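Local coordinates for 4-amino-4-deoxychorismate lyase (Legionella pneumophila, PDB 3LUL), which is a member of the class IV aminotransferase family, a group of pyridoxal-phosphate proteins, forms a two-subunit assembly and carries the cofactor covalently bound to its own chain, at residues B[129-134]-B[171-176]; B[149-154]-B[163-168]; B[230-235]-B[258-263]. All coordinates share one frame; numbering follows the deposited sequence. Where two conformers were deposited one is given.

In the fold
All three contacts are buried and all reach the same large mixed sheet, but they differ in chemistry. Contacts 1 and 2 are neighbours, their centres about 9 Å apart. Strand 162-167 is half of contact 2 and lies between the two strands of contact 1; its Phe165 bonds through its backbone to strand 172-175 and offers its ring to both Arg131 and Ala151. Contact 1 is polar, a charged pair with two waters at the guanidinium edge; contact 2 is small and apolar, helix against strand. Both lie beside the second subunit. Contact 3, its centre about 22 Å from either, is touched by no other chain: there the C-terminal helix closes over larger aliphatic and aromatic side chains.

Contact 1. Residues B[129-134]-B[171-176]; sequences WLRDKA and HVTETT
Arg131 and Thr173, whose CA atoms are 8.8 Å apart, belong to strands 122-131 and 172-175, which do not pair but flank strand 162-167. Arg131 runs extended from CG to NE (chi2 170°, chi3 171°) along strand 162-167, in a cation-pi contact over the ring of Phe165, while Glu174 reaches across from the far strand to meet it. Arg131 NH1 ends 3.6 Å from Glu174 OE2, a long salt bridge with the carboxylate plane nearly perpendicular to the guanidinium, at 89°. Both N-H groups of NH1 go to water, each water lying in the guanidinium plane at its edge. One, 2.9 Å from Arg131 NH1, donates to Thr175 O. The other accepts from Arg131 NH1 and from Thr173 OG1 and donates to Glu174 OE2, so that it bridges the two charged groups. Neither charge depends on this pair alone: Arg131 NE bridges to Glu147, while Glu174 OE1 accepts from Leu198 N. An arginine suits the place because it can serve two carboxylates and two waters at once. Beyond it Asp132 OD1 accepts from Ala134 N at 2.9 Å, closing an Asx turn. The whole is a buried, hydrated ion-pair network over one face of the class IV aminotransferase sheet, between the strands flanking 162-167.

Contact 2. Residues B[149-154]-B[163-168]; sequences IIAQRQ and ALFFNT
Phe165 and Ala151 meet within a beta-alpha-beta crossover: strand 122-131, helix 146-157 and strand 162-167, the two strands being parallel neighbours in the sheet. The helix segment crosses the strand segment at 127°, with axes 8.3 Å apart at their closest. The Phe165 side chain leaves the strand pointing across rather than at the helix, its CB still 7.2 Å from Ala151 CB. With CG turned anti to the carbonyl carbon (chi1 -55°), the ring slants back, and the approach to that methyl group tightens atom by atom: Phe165 CG is 5.8 Å from Ala151 CB, CD1 5.0 Å, CE1 3.8 Å, and the tip CZ only 3.4 Å. The methyl comes at the ring obliquely. Alanine suits both close positions, since its single methyl lets helix and strand come together. Gln152, next along the helix, sends its NE2 to Asp161 O just ahead of the strand, and farther round the helix Arg153 forms a salt bridge with Glu27 of the second subunit. At the start of the strand, Ala163 CB packs on two atoms of one residue, 3.8 Å from Ala151 CB and 3.7 Å from Ala151 O.

Contact 3. Residues B[230-235]-B[258-263]; sequences ADAVFL and PIIDKL
The C-terminal helix, 258-269, packs on the large mixed sheet here, with Ile260 and Leu263 set against Phe234 and Ala232 of strand 232-237. The short segments run nearly alongside each other, their directions differing by 24° and their axes 10.3 Å apart, a separation that side chains from both layers fill. Residues 232 and 234 alternate to the same face of the strand, and 260 and 263 lie about one turn apart on the helix, so two pairs face each other.

Ile260 is the centre of the contact. Its CG1 branch lies beside the backbone N, anti to the carbonyl carbon (chi1 -62°), which sends it toward the strand. There Ile260 CG1 rests 3.8 Å from Phe234 CD2, and Ile260 CD1 lies 3.9 Å from the same atom and 4.1 Å from Ala232 CB. The two larger side chains run antiparallel alongside one another, and the small alanine accommodates the end of the isoleucine. One turn on, Leu263 lies square to the Phe234 side chain and puts CD1 4.1 Å from Phe234 CZ. Both aliphatic groups approach the ring obliquely.

Phe234 has further neighbours: its ring meets that of Phe181 with planes about parallel, and Leu206 of helix 201-212 touches both it and Leu263. Where the strand begins, Asp231 and Ala232 share Ile183 as their partner across the sheet in a classic beta bulge, and Asp231 OD2 accepts from Asn185 N. On a more exposed side of the helix Asp261 forms a salt bridge with Arg244. Ile260 and Leu263 face the sheet, Asp261 and Lys262 face outward: this is an amphipathic helix packed on a mixed beta sheet.

Contact 1. Residues B[129-134]-B[171-176]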
loop_
_atom_site.group_PDB
_atom_site.type_symbol
_atom_site.label_atom_id
_atom_site.label_comp_id
_atom_site.label_asym_id
_atom_site.label_seq_id
_atom_site.Cartn_x
_atom_site.Cartn_y
_atom_site.Cartn_z
ATOM N N TRP B 129 -11.977 -5.934 8.845
ATOM C CA TRP B 129 -10.973 -6.771 8.201
ATOM C C TRP B 129 -9.731 -6.925 9.114
ATOM O O TRP B 129 -9.383 -6.002 9.896
ATOM C CB TRP B 129 -10.631 -6.258 6.805
ATOM C CG TRP B 129 -9.859 -4.977 6.735
ATOM C CD1 TRP B 129 -8.515 -4.824 6.858
ATOM C CD2 TRP B 129 -10.382 -3.671 6.440
ATOM N NE1 TRP B 129 -8.180 -3.515 6.702
ATOM C CE2 TRP B 129 -9.306 -2.791 6.413
ATOM C CE3 TRP B 129 -11.661 -3.171 6.189
ATOM C CZ2 TRP B 129 -9.458 -1.410 6.173
ATOM C CZ3 TRP B 129 -11.798 -1.772 5.931
ATOM C CH2 TRP B 129 -10.711 -0.936 5.939
ATOM N N LEU B 130 -9.092 -8.104 9.031
ATOM C CA LEU B 130 -7.946 -8.452 9.878
ATOM C C LEU B 130 -6.625 -8.454 9.109
ATOM O O LEU B 130 -6.610 -8.676 7.906
ATOM C CB LEU B 130 -8.189 -9.793 10.544
ATOM C CG LEU B 130 -9.522 -9.930 11.330
ATOM C CD1 LEU B 130 -9.661 -11.370 11.926
ATOM C CD2 LEU B 130 -9.706 -8.891 12.427
ATOM N N ARG B 131 -5.529 -8.259 9.837
ATOM C CA ARG B 131 -4.168 -8.272 9.290
ATOM C C ARG B 131 -3.422 -9.511 9.751
ATOM O O ARG B 131 -3.473 -9.878 10.915
ATOM C CB ARG B 131 -3.378 -7.037 9.732
ATOM C CG ARG B 131 -3.928 -5.756 9.212
ATOM C CD ARG B 131 -3.294 -4.504 9.855
ATOM N NE ARG B 131 -3.755 -3.320 9.130
ATOM C CZ ARG B 131 -3.360 -2.082 9.433
ATOM N NH1 ARG B 131 -2.531 -1.883 10.446
ATOM N NH2 ARG B 131 -3.786 -1.052 8.718
ATOM N N ASP B 132 -2.696 -10.144 8.840
ATOM C CA ASP B 132 -1.774 -11.218 9.212
ATOM C C ASP B 132 -0.544 -10.578 9.826
ATOM O O ASP B 132 0.131 -9.781 9.204
ATOM C CB ASP B 132 -1.369 -12.048 7.987
ATOM C CG ASP B 132 -0.742 -13.378 8.354
ATOM O OD1 ASP B 132 -0.140 -13.473 9.436
ATOM O OD2 ASP B 132 -0.853 -14.332 7.557
ATOM N N LYS B 133 -0.221 -10.960 11.061
ATOM C CA LYS B 133 0.984 -10.461 11.712
ATOM C C LYS B 133 2.274 -10.807 10.921
ATOM O O LYS B 133 3.314 -10.158 11.084
ATOM C CB LYS B 133 1.058 -11.041 13.148
ATOM C CG LYS B 133 1.428 -12.506 13.204
ATOM C CD LYS B 133 1.387 -13.040 14.647
ATOM C CE LYS B 133 1.990 -14.429 14.725
ATOM N NZ LYS B 133 1.503 -15.121 15.950
ATOM N N ALA B 134 2.188 -11.786 10.015
ATOM C CA ALA B 134 3.315 -12.190 9.159
ATOM C C ALA B 134 3.497 -11.334 7.903
ATOM O O ALA B 134 4.462 -11.523 7.163
ATOM C CB ALA B 134 3.192 -13.681 8.788
ATOM N N HIS B 171 -6.034 -10.190 17.998
ATOM C CA HIS B 171 -5.308 -9.343 18.944
ATOM C C HIS B 171 -5.167 -7.943 18.342
ATOM O O HIS B 171 -4.966 -7.785 17.132
ATOM C CB HIS B 171 -3.956 -9.935 19.291
ATOM C CG HIS B 171 -4.039 -11.244 20.016
ATOM N ND1 HIS B 171 -3.201 -12.301 19.731
ATOM C CD2 HIS B 171 -4.865 -11.672 20.999
ATOM C CE1 HIS B 171 -3.506 -13.324 20.506
ATOM N NE2 HIS B 171 -4.513 -12.972 21.285
ATOM N N VAL B 172 -5.324 -6.936 19.199
ATOM C CA VAL B 172 -5.157 -5.516 18.859
ATOM C C VAL B 172 -3.757 -5.244 18.309
ATOM O O VAL B 172 -2.784 -5.776 18.837
ATOM C CB VAL B 172 -5.301 -4.625 20.131
ATOM C CG1 VAL B 172 -5.277 -3.132 19.755
ATOM C CG2 VAL B 172 -6.557 -4.970 20.915
ATOM N N THR B 173 -3.641 -4.421 17.284
ATOM C CA THR B 173 -2.333 -3.971 16.796
ATOM C C THR B 173 -2.167 -2.462 17.083
ATOM O O THR B 173 -1.562 -2.090 18.081
ATOM C CB THR B 173 -2.071 -4.359 15.327
ATOM O OG1 THR B 173 -3.037 -3.753 14.425
ATOM C CG2 THR B 173 -2.127 -5.862 15.224
ATOM N N GLU B 174 -2.745 -1.621 16.240
ATOM C CA GLU B 174 -2.513 -0.174 16.286
ATOM C C GLU B 174 -3.624 0.524 15.553
ATOM O O GLU B 174 -4.482 -0.137 14.964
ATOM C CB GLU B 174 -1.173 0.123 15.604
ATOM C CG GLU B 174 -1.168 -0.294 14.163
ATOM C CD GLU B 174 0.210 -0.368 13.547
ATOM O OE1 GLU B 174 1.197 -0.020 14.221
ATOM O OE2 GLU B 174 0.274 -0.720 12.356
ATOM N N THR B 175 -3.622 1.861 15.571
ATOM C CA THR B 175 -4.542 2.622 14.746
ATOM C C THR B 175 -3.959 2.965 13.361
ATOM O O THR B 175 -2.958 2.384 12.931
ATOM C CB THR B 175 -5.021 3.935 15.469
ATOM O OG1 THR B 175 -3.968 4.899 15.493
ATOM C CG2 THR B 175 -5.551 3.616 16.899
ATOM N N THR B 176 -4.593 3.895 12.665
ATOM C CA THR B 176 -4.069 4.397 11.376
ATOM C C THR B 176 -2.770 5.192 11.484
ATOM O O THR B 176 -2.082 5.412 10.484
ATOM C CB THR B 176 -5.072 5.294 10.663
ATOM O OG1 THR B 176 -5.275 6.516 11.399
ATOM C CG2 THR B 176 -6.410 4.561 10.451
HETATM O O HOH W 1 -2.342 1.036 10.497
HETATM O O HOH W 2 -1.180 -3.601 12.326
#

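Contact 2. Residues B[149-154]-B[163-168]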
loop_
_atom_site.group_PDB
_atom_site.type_symbol
_atom_site.label_atom_id
_atom_site.label_comp_id
_atom_site.label_asym_id
_atom_site.label_seq_id
_atom_site.Cartn_x
_atom_site.Cartn_y
_atom_site.Cartn_z
ATOM N N ILE B 149 -6.135 5.102 5.078
ATOM C CA ILE B 149 -7.035 6.157 4.593
ATOM C C ILE B 149 -8.479 5.671 4.559
ATOM O O ILE B 149 -9.372 6.339 5.079
ATOM C CB ILE B 149 -6.600 6.676 3.175
ATOM C CG1 ILE B 149 -5.270 7.430 3.291
ATOM C CG2 ILE B 149 -7.696 7.586 2.566
ATOM C CD1 ILE B 149 -4.615 7.705 1.948
ATOM N N ILE B 150 -8.712 4.510 3.964
ATOM C CA ILE B 150 -10.074 3.958 3.874
ATOM C C ILE B 150 -10.672 3.749 5.302
ATOM O O ILE B 150 -11.803 4.149 5.577
ATOM C CB ILE B 150 -10.078 2.640 3.050
ATOM C CG1 ILE B 150 -9.689 2.915 1.569
ATOM C CG2 ILE B 150 -11.464 1.919 3.162
ATOM C CD1 ILE B 150 -9.477 1.636 0.762
ATOM N N ALA B 151 -9.880 3.140 6.184
ATOM C CA ALA B 151 -10.276 2.856 7.560
ATOM C C ALA B 151 -10.594 4.156 8.311
ATOM O O ALA B 151 -11.632 4.274 8.973
ATOM C CB ALA B 151 -9.184 2.067 8.244
ATOM N N GLN B 152 -9.752 5.169 8.163
ATOM C CA GLN B 152 -10.044 6.456 8.802
ATOM C C GLN B 152 -11.293 7.161 8.259
ATOM O O GLN B 152 -12.111 7.692 9.019
ATOM C CB GLN B 152 -8.856 7.406 8.739
ATOM C CG GLN B 152 -9.187 8.734 9.447
ATOM C CD GLN B 152 -8.002 9.382 10.031
ATOM O OE1 GLN B 152 -6.997 9.543 9.369
ATOM N NE2 GLN B 152 -8.089 9.742 11.288
ATOM N N ARG B 153 -11.479 7.145 6.952
ATOM C CA ARG B 153 -12.741 7.628 6.389
ATOM C C ARG B 153 -13.968 6.913 6.925
ATOM O O ARG B 153 -15.007 7.553 7.119
ATOM C CB ARG B 153 -12.726 7.526 4.884
ATOM C CG ARG B 153 -11.716 8.459 4.211
ATOM C CD ARG B 153 -12.089 8.575 2.722
ATOM N NE ARG B 153 -11.010 9.045 1.852
ATOM C CZ ARG B 153 -10.468 10.259 1.923
ATOM N NH1 ARG B 153 -10.879 11.140 2.847
ATOM N NH2 ARG B 153 -9.517 10.611 1.060
ATOM N N GLN B 154 -13.872 5.612 7.186
ATOM C CA GLN B 154 -15.043 4.869 7.724
ATOM C C GLN B 154 -15.365 5.318 9.137
ATOM O O GLN B 154 -16.543 5.496 9.518
ATOM C CB GLN B 154 -14.803 3.363 7.769
ATOM C CG GLN B 154 -14.790 2.694 6.425
ATOM C CD GLN B 154 -14.830 1.163 6.502
ATOM O OE1 GLN B 154 -14.928 0.578 7.581
ATOM N NE2 GLN B 154 -14.737 0.522 5.343
ATOM N N ALA B 163 -9.460 4.704 13.499
ATOM C CA ALA B 163 -9.783 3.294 13.388
ATOM C C ALA B 163 -8.690 2.474 14.042
ATOM O O ALA B 163 -7.509 2.840 13.963
ATOM C CB ALA B 163 -9.877 2.905 11.919
ATOM N N LEU B 164 -9.095 1.376 14.668
ATOM C CA LEU B 164 -8.250 0.422 15.347
ATOM C C LEU B 164 -8.276 -0.931 14.620
ATOM O O LEU B 164 -9.354 -1.502 14.342
ATOM C CB LEU B 164 -8.720 0.243 16.782
ATOM C CG LEU B 164 -7.858 -0.606 17.691
ATOM C CD1 LEU B 164 -6.475 0.041 17.965
ATOM C CD2 LEU B 164 -8.633 -0.806 19.035
ATOM N N PHE B 165 -7.091 -1.423 14.290
ATOM C CA PHE B 165 -6.914 -2.709 13.618
ATOM C C PHE B 165 -6.552 -3.856 14.572
ATOM O O PHE B 165 -5.850 -3.676 15.587
ATOM C CB PHE B 165 -5.829 -2.620 12.553
ATOM C CG PHE B 165 -6.068 -1.540 11.551
ATOM C CD1 PHE B 165 -6.840 -1.775 10.416
ATOM C CD2 PHE B 165 -5.534 -0.289 11.730
ATOM C CE1 PHE B 165 -7.060 -0.786 9.454
ATOM C CE2 PHE B 165 -5.752 0.731 10.772
ATOM C CZ PHE B 165 -6.536 0.478 9.636
ATOM N N PHE B 166 -7.026 -5.026 14.174
ATOM C CA PHE B 166 -6.763 -6.299 14.788
ATOM C C PHE B 166 -6.076 -7.275 13.802
ATOM O O PHE B 166 -6.220 -7.156 12.558
ATOM C CB PHE B 166 -8.062 -6.881 15.292
ATOM C CG PHE B 166 -8.676 -6.096 16.446
ATOM C CD1 PHE B 166 -9.342 -4.897 16.215
ATOM C CD2 PHE B 166 -8.571 -6.558 17.754
ATOM C CE1 PHE B 166 -9.878 -4.143 17.305
ATOM C CE2 PHE B 166 -9.117 -5.816 18.819
ATOM C CZ PHE B 166 -9.766 -4.629 18.580
ATOM N N ASN B 167 -5.294 -8.196 14.357
ATOM C CA ASN B 167 -4.657 -9.227 13.550
ATOM C C ASN B 167 -5.578 -10.451 13.439
ATOM O O ASN B 167 -6.670 -10.475 14.036
ATOM C CB ASN B 167 -3.208 -9.572 13.996
ATOM C CG ASN B 167 -3.114 -10.243 15.350
ATOM O OD1 ASN B 167 -4.055 -10.877 15.815
ATOM N ND2 ASN B 167 -1.930 -10.141 15.969
ATOM N N THR B 168 -5.156 -11.436 12.643
ATOM C CA THR B 168 -5.953 -12.639 12.400
ATOM C C THR B 168 -6.007 -13.606 13.592
ATOM O O THR B 168 -6.747 -14.595 13.560
ATOM C CB THR B 168 -5.487 -13.369 11.091
ATOM O OG1 THR B 168 -4.109 -13.715 11.223
ATOM C CG2 THR B 168 -5.685 -12.469 9.848
#

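Contact 3. Residues B[230-235]-B[258-263]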
loop_
_atom_site.group_PDB
_atom_site.type_symbol
_atom_site.label_atom_id
_atom_site.label_comp_id
_atom_site.label_asym_id
_atom_site.label_seq_id
_atom_site.Cartn_x
_atom_site.Cartn_y
_atom_site.Cartn_z
ATOM N N ALA B 230 -10.386 -2.093 30.213
ATOM C CA ALA B 230 -9.316 -1.194 30.688
ATOM C C ALA B 230 -9.819 -0.021 31.524
ATOM O O ALA B 230 -10.932 0.443 31.316
ATOM C CB ALA B 230 -8.522 -0.655 29.488
ATOM N N ASP B 231 -8.977 0.491 32.425
ATOM C CA ASP B 231 -9.277 1.709 33.169
ATOM C C ASP B 231 -9.131 2.937 32.273
ATOM O O ASP B 231 -9.936 3.885 32.362
ATOM C CB ASP B 231 -8.395 1.837 34.430
ATOM C CG ASP B 231 -8.689 0.753 35.463
ATOM O OD1 ASP B 231 -9.872 0.330 35.557
ATOM O OD2 ASP B 231 -7.755 0.327 36.176
ATOM N N ALA B 232 -8.097 2.916 31.426
ATOM C CA ALA B 232 -7.869 3.965 30.439
ATOM C C ALA B 232 -7.154 3.369 29.268
ATOM O O ALA B 232 -6.524 2.320 29.399
ATOM C CB ALA B 232 -7.027 5.092 30.991
ATOM N N VAL B 233 -7.241 4.096 28.163
ATOM C CA VAL B 233 -6.666 3.703 26.905
ATOM C C VAL B 233 -6.123 4.962 26.296
ATOM O O VAL B 233 -6.773 6.034 26.333
ATOM C CB VAL B 233 -7.696 3.111 25.922
ATOM C CG1 VAL B 233 -7.038 2.740 24.613
ATOM C CG2 VAL B 233 -8.411 1.859 26.545
ATOM N N PHE B 234 -4.956 4.849 25.683
ATOM C CA PHE B 234 -4.336 6.043 25.010
ATOM C C PHE B 234 -3.425 5.640 23.853
ATOM O O PHE B 234 -3.027 4.485 23.713
ATOM C CB PHE B 234 -3.606 6.957 26.022
ATOM C CG PHE B 234 -2.332 6.380 26.601
ATOM C CD1 PHE B 234 -1.125 6.489 25.918
ATOM C CD2 PHE B 234 -2.347 5.711 27.823
ATOM C CE1 PHE B 234 0.048 5.984 26.471
ATOM C CE2 PHE B 234 -1.173 5.186 28.386
ATOM C CZ PHE B 234 0.013 5.316 27.717
ATOM N N LEU B 235 -3.128 6.601 22.995
ATOM C CA LEU B 235 -2.339 6.351 21.780
ATOM C C LEU B 235 -1.059 7.165 21.778
ATOM O O LEU B 235 -0.990 8.186 22.439
ATOM C CB LEU B 235 -3.142 6.758 20.572
ATOM C CG LEU B 235 -4.565 6.197 20.481
ATOM C CD1 LEU B 235 -5.308 6.831 19.285
ATOM C CD2 LEU B 235 -4.537 4.686 20.370
ATOM N N PRO B 258 -3.402 9.225 36.567
ATOM C CA PRO B 258 -2.104 9.805 36.956
ATOM C C PRO B 258 -0.907 9.283 36.158
ATOM O O PRO B 258 0.067 10.025 35.923
ATOM C CB PRO B 258 -1.970 9.461 38.455
ATOM C CG PRO B 258 -3.220 8.792 38.859
ATOM C CD PRO B 258 -4.127 8.604 37.699
ATOM N N ILE B 259 -0.973 8.021 35.724
ATOM C CA ILE B 259 0.086 7.444 34.911
ATOM C C ILE B 259 0.228 8.183 33.586
ATOM O O ILE B 259 1.330 8.488 33.157
ATOM C CB ILE B 259 -0.148 5.937 34.686
ATOM C CG1 ILE B 259 0.057 5.176 36.020
ATOM C CG2 ILE B 259 0.759 5.355 33.554
ATOM C CD1 ILE B 259 -0.116 3.617 35.917
ATOM N N ILE B 260 -0.898 8.544 32.998
ATOM C CA ILE B 260 -0.894 9.311 31.739
ATOM C C ILE B 260 -0.259 10.696 31.958
ATOM O O ILE B 260 0.593 11.121 31.156
ATOM C CB ILE B 260 -2.296 9.438 31.125
ATOM C CG1 ILE B 260 -2.840 8.034 30.772
ATOM C CG2 ILE B 260 -2.254 10.360 29.866
ATOM C CD1 ILE B 260 -4.296 7.994 30.248
ATOM N N ASP B 261 -0.619 11.393 33.032
ATOM C CA ASP B 261 0.010 12.700 33.288
ATOM C C ASP B 261 1.521 12.608 33.508
ATOM O O ASP B 261 2.274 13.440 33.000
ATOM C CB ASP B 261 -0.633 13.437 34.458
ATOM C CG ASP B 261 -2.105 13.705 34.225
ATOM O OD1 ASP B 261 -2.443 14.217 33.147
ATOM O OD2 ASP B 261 -2.915 13.386 35.106
ATOM N N LYS B 262 1.951 11.584 34.226
ATOM C CA LYS B 262 3.376 11.341 34.428
ATOM C C LYS B 262 4.098 11.082 33.091
ATOM O O LYS B 262 5.158 11.636 32.833
ATOM C CB LYS B 262 3.612 10.154 35.375
ATOM C CG LYS B 262 5.102 9.920 35.617
ATOM C CD LYS B 262 5.415 9.107 36.860
ATOM C CE LYS B 262 6.922 9.130 37.144
ATOM N NZ LYS B 262 7.322 8.304 38.304
ATOM N N LEU B 263 3.538 10.215 32.262
ATOM C CA LEU B 263 4.156 9.902 30.973
ATOM C C LEU B 263 4.210 11.118 30.029
ATOM O O LEU B 263 5.233 11.341 29.381
ATOM C CB LEU B 263 3.474 8.703 30.336
ATOM C CG LEU B 263 3.686 7.396 31.115
ATOM C CD1 LEU B 263 2.892 6.309 30.436
ATOM C CD2 LEU B 263 5.168 7.005 31.254
#